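Formylmethanofuran--tetrahydromethanopterin formyltransferase (Methanosarcina barkeri, PDB 1M5S) catalyses the reversible transfer of a formyl group from formylmethanofuran to tetrahydromethanopterin, an early step of methanogenesis from carbon dioxide. Local coordinates at residues K19-L24 against I155-G160; A54-L59 against P70-Q75; Q75-K80 against V248-D253; T102-G107 against G147-E152; F224-K229 against N242-I247. All blocks are in the same frame, centred on the assembly; numbering follows the deposited sequence.

Interaction 1: K19-L24 against I155-G160; sequences KIARVL and IGAIAG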
# COMPACT_ATOMS: atom_id res chain seq x y z
N LYS A 19 -9.65 0.68 30.13
CA LYS A 19 -8.22 0.75 30.40
C LYS A 19 -7.46 0.73 29.08
O LYS A 19 -7.71 -0.13 28.22
CB LYS A 19 -7.80 -0.42 31.28
CG LYS A 19 -8.62 -0.57 32.56
CD LYS A 19 -8.59 0.70 33.39
CE LYS A 19 -9.28 0.48 34.72
NZ LYS A 19 -9.03 1.61 35.65
N ILE A 20 -6.51 1.65 28.93
CA ILE A 20 -5.76 1.80 27.68
C ILE A 20 -4.25 1.76 27.94
O ILE A 20 -3.73 2.57 28.70
CB ILE A 20 -6.12 3.13 26.95
CG1 ILE A 20 -7.61 3.16 26.59
CG2 ILE A 20 -5.29 3.26 25.67
CD1 ILE A 20 -8.07 4.46 25.96
N ALA A 21 -3.57 0.81 27.29
CA ALA A 21 -2.11 0.80 27.23
C ALA A 21 -1.62 1.32 25.88
O ALA A 21 -2.18 0.98 24.85
CB ALA A 21 -1.60 -0.62 27.46
N ARG A 22 -0.70 2.28 25.91
CA ARG A 22 -0.03 2.85 24.74
C ARG A 22 1.35 2.21 24.58
O ARG A 22 2.12 2.12 25.55
CB ARG A 22 0.11 4.36 24.93
CG ARG A 22 0.20 5.14 23.62
CD ARG A 22 0.92 6.48 23.80
NE ARG A 22 0.63 7.46 22.75
CZ ARG A 22 1.42 8.51 22.50
NH1 ARG A 22 2.54 8.72 23.22
NH2 ARG A 22 1.18 9.42 21.55
N VAL A 23 1.62 1.71 23.38
CA VAL A 23 2.89 1.07 23.02
C VAL A 23 3.46 1.69 21.73
O VAL A 23 2.73 1.85 20.75
CB VAL A 23 2.73 -0.46 22.77
CG1 VAL A 23 4.09 -1.10 22.58
CG2 VAL A 23 2.00 -1.10 23.91
N LEU A 24 4.75 1.99 21.72
CA LEU A 24 5.45 2.40 20.51
C LEU A 24 6.23 1.22 19.92
O LEU A 24 7.07 0.63 20.59
CB LEU A 24 6.43 3.54 20.82
CG LEU A 24 7.37 4.00 19.70
CD1 LEU A 24 6.58 4.54 18.53
CD2 LEU A 24 8.30 5.06 20.24
N ILE A 155 5.31 -0.95 30.10
CA ILE A 155 4.34 -0.25 29.28
C ILE A 155 3.24 0.36 30.16
O ILE A 155 2.55 -0.34 30.91
CB ILE A 155 3.71 -1.21 28.24
CG1 ILE A 155 4.73 -1.51 27.14
CG2 ILE A 155 2.46 -0.59 27.63
CD1 ILE A 155 4.68 -2.92 26.67
N GLY A 156 3.09 1.68 30.06
CA GLY A 156 2.10 2.39 30.85
C GLY A 156 0.68 2.21 30.37
O GLY A 156 0.42 1.92 29.20
N ALA A 157 -0.25 2.41 31.30
CA ALA A 157 -1.68 2.30 31.02
C ALA A 157 -2.43 3.33 31.87
O ALA A 157 -1.91 3.81 32.88
CB ALA A 157 -2.17 0.89 31.34
N ILE A 158 -3.59 3.76 31.38
CA ILE A 158 -4.43 4.71 32.10
C ILE A 158 -5.90 4.33 32.00
O ILE A 158 -6.25 3.31 31.40
CB ILE A 158 -4.25 6.18 31.60
CG1 ILE A 158 -4.34 6.24 30.07
CG2 ILE A 158 -2.93 6.75 32.08
CD1 ILE A 158 -5.64 6.77 29.56
N ALA A 159 -6.73 5.07 32.73
CA ALA A 159 -8.18 5.00 32.61
C ALA A 159 -8.60 5.91 31.46
O ALA A 159 -8.43 7.14 31.53
CB ALA A 159 -8.85 5.44 33.92
N GLY A 160 -9.00 5.29 30.36
CA GLY A 160 -9.35 6.05 29.17
C GLY A 160 -10.82 5.93 28.84
O GLY A 160 -11.64 5.60 29.70

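Interaction 2: A54-L59 against P70-Q75; sequences AGIERL and PGVYVQ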
# COMPACT_ATOMS: atom_id res chain seq x y z
N ALA A 54 -8.25 -2.73 20.15
CA ALA A 54 -6.92 -2.25 19.81
C ALA A 54 -6.88 -1.59 18.44
O ALA A 54 -7.75 -1.82 17.59
CB ALA A 54 -5.93 -3.41 19.88
N GLY A 55 -5.86 -0.78 18.22
CA GLY A 55 -5.69 -0.17 16.92
C GLY A 55 -4.51 0.77 16.86
O GLY A 55 -3.86 1.06 17.87
N ILE A 56 -4.24 1.25 15.66
CA ILE A 56 -3.14 2.17 15.44
C ILE A 56 -3.61 3.58 15.76
O ILE A 56 -4.67 4.01 15.32
CB ILE A 56 -2.63 2.06 13.99
CG1 ILE A 56 -1.91 0.72 13.80
CG2 ILE A 56 -1.70 3.23 13.66
CD1 ILE A 56 -1.79 0.31 12.38
N GLU A 57 -2.84 4.27 16.59
CA GLU A 57 -3.16 5.63 17.02
C GLU A 57 -2.64 6.61 15.98
O GLU A 57 -3.37 7.49 15.51
CB GLU A 57 -2.51 5.89 18.39
CG GLU A 57 -2.70 7.29 18.94
CD GLU A 57 -1.87 7.57 20.16
OE1 GLU A 57 -1.83 6.71 21.06
OE2 GLU A 57 -1.23 8.64 20.21
N ARG A 58 -1.37 6.46 15.63
CA ARG A 58 -0.71 7.30 14.64
C ARG A 58 0.73 6.84 14.43
O ARG A 58 1.31 6.14 15.27
CB ARG A 58 -0.68 8.76 15.12
CG ARG A 58 0.18 8.96 16.37
CD ARG A 58 1.00 10.25 16.33
NE ARG A 58 1.66 10.56 17.60
CZ ARG A 58 2.94 10.94 17.72
NH1 ARG A 58 3.72 11.07 16.63
NH2 ARG A 58 3.54 11.23 18.88
N LEU A 59 1.27 7.14 13.25
CA LEU A 59 2.65 6.84 12.92
C LEU A 59 3.60 7.70 13.74
O LEU A 59 3.30 8.85 14.03
CB LEU A 59 2.88 7.11 11.43
CG LEU A 59 2.55 6.03 10.39
CD1 LEU A 59 1.42 5.15 10.86
CD2 LEU A 59 2.21 6.71 9.08
N PRO A 70 11.69 4.78 12.39
CA PRO A 70 10.24 4.92 12.19
C PRO A 70 9.45 4.01 13.13
O PRO A 70 9.89 2.90 13.45
CB PRO A 70 10.06 4.50 10.74
CG PRO A 70 11.17 3.46 10.57
CD PRO A 70 12.33 4.18 11.21
N GLY A 71 8.30 4.48 13.61
CA GLY A 71 7.48 3.64 14.48
C GLY A 71 5.98 3.86 14.36
O GLY A 71 5.52 4.62 13.51
N VAL A 72 5.22 3.09 15.13
CA VAL A 72 3.76 3.19 15.17
C VAL A 72 3.32 3.10 16.64
O VAL A 72 3.72 2.17 17.35
CB VAL A 72 3.06 2.05 14.39
CG1 VAL A 72 1.56 2.25 14.40
CG2 VAL A 72 3.57 1.98 12.96
N TYR A 73 2.55 4.09 17.09
CA TYR A 73 1.88 4.02 18.39
C TYR A 73 0.60 3.22 18.27
O TYR A 73 -0.20 3.44 17.35
CB TYR A 73 1.54 5.42 18.90
CG TYR A 73 2.74 6.24 19.31
CD1 TYR A 73 3.33 6.07 20.56
CD2 TYR A 73 3.25 7.22 18.46
CE1 TYR A 73 4.40 6.86 20.96
CE2 TYR A 73 4.33 8.01 18.84
CZ TYR A 73 4.89 7.83 20.09
OH TYR A 73 5.94 8.65 20.48
N VAL A 74 0.46 2.22 19.13
CA VAL A 74 -0.79 1.47 19.23
C VAL A 74 -1.39 1.63 20.63
O VAL A 74 -0.72 2.10 21.55
CB VAL A 74 -0.59 -0.03 18.90
CG1 VAL A 74 -0.17 -0.19 17.43
CG2 VAL A 74 0.44 -0.65 19.82
N GLN A 75 -2.70 1.45 20.70
CA GLN A 75 -3.40 1.41 21.97
C GLN A 75 -4.08 0.06 22.07
O GLN A 75 -4.61 -0.44 21.08
CB GLN A 75 -4.44 2.52 22.06
CG GLN A 75 -3.85 3.91 22.23
CD GLN A 75 -4.91 5.00 22.33
OE1 GLN A 75 -6.08 4.72 22.58
NE2 GLN A 75 -4.48 6.25 22.18

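Interaction 3: Q75-K80 against V248-D253; sequences QICTFK and VINGLD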
# COMPACT_ATOMS: atom_id res chain seq x y z
N GLN A 75 -2.70 1.45 20.70
CA GLN A 75 -3.40 1.41 21.97
C GLN A 75 -4.08 0.06 22.07
O GLN A 75 -4.61 -0.44 21.08
CB GLN A 75 -4.44 2.52 22.06
CG GLN A 75 -3.85 3.91 22.23
CD GLN A 75 -4.91 5.00 22.33
OE1 GLN A 75 -6.08 4.72 22.58
NE2 GLN A 75 -4.48 6.25 22.18
N ILE A 76 -3.84 -0.62 23.18
CA ILE A 76 -4.54 -1.86 23.47
C ILE A 76 -5.40 -1.60 24.71
O ILE A 76 -4.94 -0.96 25.66
CB ILE A 76 -3.55 -3.01 23.72
CG1 ILE A 76 -2.74 -3.28 22.44
CG2 ILE A 76 -4.30 -4.28 24.12
CD1 ILE A 76 -1.43 -4.03 22.66
N CYS A 77 -6.68 -1.90 24.58
CA CYS A 77 -7.70 -1.47 25.54
C CYS A 77 -8.44 -2.67 26.10
O CYS A 77 -8.73 -3.63 25.37
CB CYS A 77 -8.72 -0.55 24.85
SG CYS A 77 -8.04 0.87 23.95
N THR A 78 -8.86 -2.55 27.35
CA THR A 78 -9.61 -3.63 27.99
C THR A 78 -10.26 -3.10 29.28
O THR A 78 -9.88 -2.04 29.79
CB THR A 78 -8.65 -4.82 28.26
OG1 THR A 78 -9.39 -6.05 28.22
CG2 THR A 78 -7.96 -4.66 29.58
N PHE A 79 -11.34 -3.75 29.71
CA PHE A 79 -12.09 -3.26 30.86
C PHE A 79 -11.32 -3.31 32.17
O PHE A 79 -11.19 -2.29 32.85
CB PHE A 79 -13.43 -4.01 31.00
CG PHE A 79 -14.52 -3.45 30.14
CD1 PHE A 79 -14.59 -2.07 29.90
CD2 PHE A 79 -15.43 -4.29 29.51
CE1 PHE A 79 -15.56 -1.54 29.04
CE2 PHE A 79 -16.41 -3.77 28.64
CZ PHE A 79 -16.47 -2.39 28.41
N LYS A 80 -10.71 -4.46 32.46
CA LYS A 80 -9.93 -4.62 33.69
C LYS A 80 -8.41 -4.58 33.45
O LYS A 80 -7.93 -5.16 32.48
CB LYS A 80 -10.31 -5.93 34.37
CG LYS A 80 -11.48 -5.80 35.34
CD LYS A 80 -12.67 -6.64 34.92
CE LYS A 80 -13.85 -6.40 35.85
NZ LYS A 80 -14.14 -4.94 36.00
N VAL A 248 -16.21 4.31 15.46
CA VAL A 248 -15.98 4.25 16.91
C VAL A 248 -14.56 4.68 17.24
O VAL A 248 -13.61 4.28 16.58
CB VAL A 248 -16.22 2.82 17.45
CG1 VAL A 248 -15.91 2.77 18.94
CG2 VAL A 248 -17.65 2.40 17.20
N ILE A 249 -14.44 5.48 18.30
CA ILE A 249 -13.19 6.14 18.68
C ILE A 249 -12.91 5.86 20.17
O ILE A 249 -13.76 6.13 21.02
CB ILE A 249 -13.28 7.68 18.45
CG1 ILE A 249 -13.68 7.97 17.01
CG2 ILE A 249 -11.97 8.35 18.79
CD1 ILE A 249 -14.07 9.39 16.74
N ASN A 250 -11.80 5.18 20.45
CA ASN A 250 -11.27 5.09 21.81
C ASN A 250 -10.15 6.10 21.95
O ASN A 250 -9.55 6.49 20.96
CB ASN A 250 -10.73 3.69 22.10
CG ASN A 250 -11.82 2.64 22.12
OD1 ASN A 250 -12.97 2.92 21.78
ND2 ASN A 250 -11.46 1.43 22.50
N GLY A 251 -9.87 6.52 23.17
CA GLY A 251 -8.87 7.56 23.36
C GLY A 251 -8.47 7.77 24.81
O GLY A 251 -9.17 7.35 25.73
N LEU A 252 -7.37 8.49 24.99
CA LEU A 252 -6.75 8.67 26.30
C LEU A 252 -7.55 9.62 27.20
O LEU A 252 -7.72 9.36 28.39
CB LEU A 252 -5.32 9.19 26.13
CG LEU A 252 -4.40 8.22 25.38
CD1 LEU A 252 -3.05 8.86 25.13
CD2 LEU A 252 -4.26 6.93 26.18
N ASP A 253 -8.02 10.73 26.63
CA ASP A 253 -8.83 11.69 27.37
C ASP A 253 -10.06 12.12 26.57
O ASP A 253 -10.30 11.62 25.47
CB ASP A 253 -7.98 12.90 27.77
CG ASP A 253 -7.25 13.55 26.59
OD1 ASP A 253 -7.79 13.54 25.47
OD2 ASP A 253 -6.17 14.13 26.79

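Interaction 4: T102-G107 against G147-E152; sequences TAVFNG and GDFLAE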
# COMPACT_ATOMS: atom_id res chain seq x y z
N THR A 102 11.54 -5.24 14.83
CA THR A 102 10.80 -4.43 15.79
C THR A 102 11.56 -4.16 17.09
O THR A 102 12.40 -4.95 17.50
CB THR A 102 9.47 -5.07 16.14
OG1 THR A 102 9.69 -6.44 16.52
CG2 THR A 102 8.54 -5.03 14.95
N ALA A 103 11.30 -2.99 17.67
CA ALA A 103 11.63 -2.71 19.07
C ALA A 103 10.38 -2.15 19.72
O ALA A 103 9.52 -1.60 19.03
CB ALA A 103 12.78 -1.71 19.15
N VAL A 104 10.22 -2.41 21.01
CA VAL A 104 9.04 -1.96 21.76
C VAL A 104 9.46 -0.97 22.84
O VAL A 104 10.37 -1.24 23.62
CB VAL A 104 8.33 -3.15 22.44
CG1 VAL A 104 7.26 -2.65 23.39
CG2 VAL A 104 7.70 -4.04 21.39
N PHE A 105 8.81 0.19 22.84
CA PHE A 105 9.03 1.20 23.87
C PHE A 105 7.72 1.56 24.55
O PHE A 105 6.64 1.23 24.07
CB PHE A 105 9.66 2.45 23.26
CG PHE A 105 10.99 2.19 22.60
CD1 PHE A 105 12.16 2.16 23.35
CD2 PHE A 105 11.07 1.93 21.24
CE1 PHE A 105 13.38 1.88 22.76
CE2 PHE A 105 12.29 1.65 20.64
CZ PHE A 105 13.45 1.63 21.40
N ASN A 106 7.83 2.26 25.68
CA ASN A 106 6.68 2.61 26.50
C ASN A 106 5.98 3.85 25.94
O ASN A 106 6.58 4.93 25.87
CB ASN A 106 7.14 2.88 27.94
CG ASN A 106 5.99 2.94 28.92
OD1 ASN A 106 4.81 2.97 28.54
ND2 ASN A 106 6.32 2.93 30.20
N GLY A 107 4.70 3.71 25.59
CA GLY A 107 3.95 4.83 25.06
C GLY A 107 3.46 5.79 26.13
O GLY A 107 3.25 6.97 25.84
N GLY A 147 18.56 -11.06 15.19
CA GLY A 147 19.37 -10.09 15.90
C GLY A 147 18.93 -9.97 17.35
O GLY A 147 18.61 -10.97 17.98
N ASP A 148 18.98 -8.75 17.89
CA ASP A 148 18.53 -8.48 19.26
C ASP A 148 17.18 -7.76 19.23
O ASP A 148 17.01 -6.75 18.54
CB ASP A 148 19.55 -7.60 19.99
CG ASP A 148 20.88 -8.30 20.23
OD1 ASP A 148 20.88 -9.49 20.63
OD2 ASP A 148 21.94 -7.64 20.11
N PHE A 149 16.19 -8.32 19.93
CA PHE A 149 14.92 -7.64 20.13
C PHE A 149 15.01 -6.74 21.36
O PHE A 149 15.44 -7.17 22.43
CB PHE A 149 13.79 -8.66 20.29
CG PHE A 149 12.46 -8.05 20.66
CD1 PHE A 149 11.82 -7.15 19.81
CD2 PHE A 149 11.83 -8.40 21.86
CE1 PHE A 149 10.59 -6.60 20.14
CE2 PHE A 149 10.58 -7.85 22.20
CZ PHE A 149 9.96 -6.95 21.34
N LEU A 150 14.69 -5.46 21.19
CA LEU A 150 14.74 -4.50 22.28
C LEU A 150 13.33 -4.21 22.81
O LEU A 150 12.41 -3.99 22.03
CB LEU A 150 15.41 -3.20 21.82
CG LEU A 150 16.94 -3.11 21.90
CD1 LEU A 150 17.60 -4.43 21.57
CD2 LEU A 150 17.43 -2.04 20.94
N ALA A 151 13.17 -4.30 24.13
CA ALA A 151 11.88 -4.03 24.76
C ALA A 151 12.07 -3.25 26.06
O ALA A 151 12.69 -3.74 27.01
CB ALA A 151 11.14 -5.35 25.05
N GLU A 152 11.53 -2.04 26.11
CA GLU A 152 11.54 -1.24 27.34
C GLU A 152 10.91 -2.03 28.50
O GLU A 152 10.04 -2.88 28.28
CB GLU A 152 10.78 0.07 27.14
CG GLU A 152 10.82 1.01 28.33
CD GLU A 152 10.55 2.46 27.95
OE1 GLU A 152 10.39 2.74 26.75
OE2 GLU A 152 10.51 3.31 28.86
O HOH W 1 14.94 -4.65 18.57

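Interaction 5: F224-K229 against N242-I247; sequences FCPSIK and NAVYEI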
# COMPACT_ATOMS: atom_id res chain seq x y z
N PHE A 224 -31.57 1.57 11.99
CA PHE A 224 -30.52 2.15 11.16
C PHE A 224 -30.08 1.20 10.04
O PHE A 224 -28.99 1.34 9.50
CB PHE A 224 -29.30 2.52 12.00
CG PHE A 224 -29.54 3.65 12.96
CD1 PHE A 224 -29.89 3.39 14.28
CD2 PHE A 224 -29.35 4.96 12.56
CE1 PHE A 224 -30.04 4.43 15.19
CE2 PHE A 224 -29.50 6.01 13.45
CZ PHE A 224 -29.85 5.74 14.77
N CYS A 225 -30.94 0.24 9.72
CA CYS A 225 -30.70 -0.68 8.62
C CYS A 225 -31.46 -0.26 7.36
O CYS A 225 -32.67 -0.49 7.25
CB CYS A 225 -31.11 -2.10 9.02
SG CYS A 225 -30.18 -2.78 10.41
N PRO A 226 -30.76 0.32 6.37
CA PRO A 226 -31.39 0.90 5.18
C PRO A 226 -32.12 -0.11 4.30
O PRO A 226 -33.17 0.19 3.74
CB PRO A 226 -30.23 1.57 4.44
CG PRO A 226 -29.24 1.84 5.51
CD PRO A 226 -29.32 0.64 6.40
N SER A 227 -31.58 -1.33 4.21
CA SER A 227 -32.16 -2.36 3.34
C SER A 227 -33.54 -2.85 3.81
O SER A 227 -34.21 -3.57 3.08
CB SER A 227 -31.19 -3.54 3.22
OG SER A 227 -31.12 -4.28 4.44
N ILE A 228 -33.95 -2.45 5.01
CA ILE A 228 -35.25 -2.84 5.56
C ILE A 228 -36.02 -1.65 6.15
O ILE A 228 -36.96 -1.83 6.91
CB ILE A 228 -35.11 -3.91 6.68
CG1 ILE A 228 -34.24 -3.36 7.81
CG2 ILE A 228 -34.54 -5.20 6.11
CD1 ILE A 228 -34.29 -4.18 9.08
N LYS A 229 -35.62 -0.43 5.79
CA LYS A 229 -36.23 0.78 6.34
C LYS A 229 -37.72 0.89 6.02
O LYS A 229 -38.47 1.54 6.75
CB LYS A 229 -35.50 2.03 5.84
CG LYS A 229 -35.74 2.35 4.37
CD LYS A 229 -34.91 3.54 3.92
CE LYS A 229 -34.92 3.67 2.41
NZ LYS A 229 -33.93 4.67 1.92
N ASN A 242 -29.13 5.31 1.62
CA ASN A 242 -29.05 3.88 1.38
C ASN A 242 -28.00 3.14 2.19
O ASN A 242 -27.92 1.92 2.13
CB ASN A 242 -28.82 3.60 -0.11
CG ASN A 242 -30.08 3.72 -0.91
OD1 ASN A 242 -30.83 2.76 -1.05
ND2 ASN A 242 -30.37 4.93 -1.38
N ALA A 243 -27.23 3.88 2.99
CA ALA A 243 -26.17 3.26 3.79
C ALA A 243 -25.73 4.15 4.93
O ALA A 243 -25.70 5.38 4.81
CB ALA A 243 -24.98 2.91 2.90
N VAL A 244 -25.41 3.52 6.06
CA VAL A 244 -24.85 4.22 7.20
C VAL A 244 -23.59 3.49 7.65
O VAL A 244 -23.55 2.26 7.67
CB VAL A 244 -25.84 4.25 8.39
CG1 VAL A 244 -25.27 5.11 9.52
CG2 VAL A 244 -27.19 4.78 7.94
N TYR A 245 -22.54 4.26 7.93
CA TYR A 245 -21.35 3.72 8.59
C TYR A 245 -21.11 4.49 9.87
O TYR A 245 -21.43 5.68 9.96
CB TYR A 245 -20.12 3.82 7.67
CG TYR A 245 -20.09 2.78 6.58
CD1 TYR A 245 -19.75 1.45 6.85
CD2 TYR A 245 -20.46 3.10 5.28
CE1 TYR A 245 -19.78 0.48 5.86
CE2 TYR A 245 -20.50 2.14 4.28
CZ TYR A 245 -20.16 0.84 4.58
OH TYR A 245 -20.26 -0.11 3.60
N GLU A 246 -20.56 3.81 10.87
CA GLU A 246 -20.20 4.43 12.13
C GLU A 246 -18.69 4.33 12.34
O GLU A 246 -18.06 3.38 11.90
CB GLU A 246 -20.94 3.73 13.27
CG GLU A 246 -20.47 4.14 14.66
CD GLU A 246 -21.12 3.34 15.77
OE1 GLU A 246 -21.74 2.28 15.49
OE2 GLU A 246 -20.99 3.77 16.94
N ILE A 247 -18.12 5.38 12.91
CA ILE A 247 -16.73 5.35 13.33
C ILE A 247 -16.67 5.41 14.86
O ILE A 247 -17.22 6.33 15.46
CB ILE A 247 -15.93 6.52 12.71
CG1 ILE A 247 -15.86 6.33 11.18
CG2 ILE A 247 -14.53 6.60 13.29
CD1 ILE A 247 -14.86 7.18 10.50
O HOH W 2 -32.03 2.36 1.67

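Interaction 1: K19-L24 against I155-G160
Ile-20 and Ile-158 face each other as a hydrogen-bonded pair of two antiparallel strands, and the tight end of the contact lies around them. Ile-20 N donates to Ile-158 O over 3.0 Å, and Ile-158 N returns the bond to Ile-20 O at 2.9 Å. Both donors stand off the plane of the carbonyl they meet. Next to them the non-hydrogen-bonded pair Ala-21 and Ala-157 packs methyl to methyl, CB to CB at 4.2 Å. The strands run 147° apart, and toward Ile-155 they diverge: Arg-22 N reaches Gly-156 O at 3.5 Å in a bond that is only weak. Beyond it the pairing ends and the Ile-155 side chain takes over the contact. With chi1 at -73°, Ile-155 turns its CG2 branch anti to its own backbone N, and this methyl lies 3.4 Å from Arg-22 O and 3.8 Å from Val-23 CG2. The solvent side is at the opposite end, where Ala-159 is exposed and Lys-19 partly so. A bend at chi2 brings the Lys-19 chain past this edge, its NZ 4.2 Å from Ala-159 CB, while its charge lies against the ring of Tyr-81. The Arg-22 guanidinium turns to other partners, a salt bridge with Glu-57 and a cation-pi contact with Tyr-73. On the alanine face, Ala-21, Ala-157 and Ile-155 are covered by Leu-84, Leu-88 and Ile-92 of helix 81-95; on the other face Ile-20 and Ile-158 touch Leu-252, and strand 71-78 pairs with the second edge of 19-24.

Interaction 2: A54-L59 against P70-Q75
A beta hairpin made of strands 53-60 and 71-78 holds this contact, and a beta bulge interrupts it. Gly-55 and Gln-75 form a regular hydrogen-bonded pair, with Gln-75 N to Gly-55 O at 3.1 Å. The register then slips by one residue, because Tyr-73 serves two residues of the other strand: its O accepts from Glu-57 N at 2.9 Å, and its N donates to Arg-58 O at 3.0 Å. Glu-57, the extra residue, has its CB pointing toward the partner strand, and its chain is extended beyond CG. There Gln-75 NE2 donates to Glu-57 OE1 over 2.9 Å, within the amide plane but from 54° above the carboxylate plane. Glu-57 OE2 is claimed by Arg-22 and by Gly-192 N, so both carboxylate oxygens are engaged. Arg-58 and Tyr-73 run alongside each other, pointing the same way. Tyr-73 CE2 lies over one face of the guanidinium, off toward its rim and 3.3 Å from Arg-58 NH2, with the two planes 39° apart; NH1 makes a salt bridge to Glu-64. The opposite face of the hairpin is apolar: Ile-56 CG2 presses on Val-72 CG1 at 3.5 Å, tighter than usual, under Leu-34, Ala-33 and Ala-37 of helix 30-41. With a polar face on one side and a helix-packed apolar face on the other, the antiparallel pair shows the one-residue register shift of a beta bulge.

Interaction 3: Q75-K80 against V248-D253
Gln-75 reaches across to Gly-251, the last residue of strand 243-251, and to Leu-252 just past it; the two strands run almost at right angles. Their axes pass 8.9 Å apart at 96°, too far for backbone pairing, so side chains fill the interval. From CB, which points toward 248-253, the Gln-75 chain continues fully extended through CG to CD (chi2 -179°). At the tip the amide divides: OE1 lies 4.1 Å from Gly-251 CA, while NE2 lies 3.8 Å from the branch point CG of Leu-252. NE2 spends its hydrogens on Glu-57 OE1 and Gly-192 O, whereas OE1 is buried with no polar partner in the model. Two residues on, Cys-77 repeats the approach with a shorter side chain, its SG 3.8 Å from Asn-250 ND2. That amide is already fixed at both ends, ND2 by Glu-53 OE1 and OD1 by Gly-163 N. Ile-194 touches the side chains of Gln-75, Cys-77 and Asn-250 alike. No hydrogen bond crosses between the segments. The arrangement is near-orthogonal packing of strands by their side chains, here between strands 71-78 and 243-251 of an alpha/beta sandwich.

Interaction 4: T102-G107 against G147-E152
Glu-152 OE1 is gripped by Asn-106 N, at 2.8 Å, and by Arg-137 NH1 in a salt bridge. The positive charge of Arg-137 probably stabilises the carboxylate of Glu-152, a residue only partly exposed. Asn-106 N comes from above the carboxylate, 62° out of its plane. An extended chain, its CG anti to the backbone N (chi1 -176°), carries the carboxylate along the neighbouring strand past Phe-105, whose ring edge meets OE1 in plane, CD1 at 3.9 Å. Parallel pairing follows: Val-104 N donates to Leu-150 O at 2.9 Å, and Glu-152 N donates to Val-104 O at the same length. Toward Thr-102 direct bonding gives way to a water, which donates to Thr-102 O and Asp-148 O and accepts from Leu-150 N at 2.8 Å. The Phe-149 ring closes this end with its edge: CD1 lies 3.2 Å from Thr-102 O, and CZ meets Val-104 CG2 at 3.7 Å. Asp-148 OD1 turns outward to Ser-227 OG of the second subunit. Strand 103-106 lies between strand 12-26, bonded through Ala-103 and Phe-105, and segment 147-152, which in turn pairs with strand 137-144 through Phe-149 and Ala-151.

Interaction 5: F224-K229 against N242-I247
Pro-226 lays its ring against the start of strand 243-251, the first shell of this contact. Its CB is 3.3 Å from Asn-242 O, and CG lies 3.8 Å from Ala-243 CA. The same CG meets Val-244 CG2 at 4.3 Å, the branch that lies beside the valine backbone N while CG1 is anti to it (chi1 -174°). This methyl also approaches Phe-224 O, at 4.2 Å; that carbonyl oxygen is buried and has no polar partner in the model. No direct hydrogen bond joins the segments. One bridge is a water, which accepts from Lys-229 NZ at 3.0 Å and gives a weak bond to Asn-242 OD1, while the lysine amino group is further held by the carbonyls of Pro-238, Ala-239 and Val-241. Strand 243-251 opens here with a classic beta bulge, Asn-242 and Ala-243 both facing Gly-170 of strand 147-170, and Asn-242 ND2 bonds Asp-171 O. On the loop side Pro-226 starts a short 3-10 turn, in which Ile-228 N bonds Cys-225 O at 3.2 Å. Farther out, Phe-224 packs edge-to-face with Phe-167, which also touches Val-244, and a subunit boundary follows, where Met-145 of the second subunit packs on Pro-226 and the Val-244 backbone hydrogen-bonds to that same subunit.

Interactions 1, 2 and 3 cluster near the middle of the chain, with centres 8 to 13 Å apart; strand 12-26 of interaction 1 pairs directly with strand 71-78, which interactions 2 and 3 both use and on which they share Gln-75. Interaction 4 lies about 16 Å from interaction 1 between centres, nearer the start of strand 147-170. Interaction 5 is remote, about 43 Å from interaction 4, on the opposite side of the chain's centre. Along the sequence, interactions 2 and 4 nest inside the loop closed by interaction 1, and interaction 5 inside that of interaction 3. Strands 147-170 and 243-251 thus connect the core to both ends, where interactions 4 and 5 touch the second subunit.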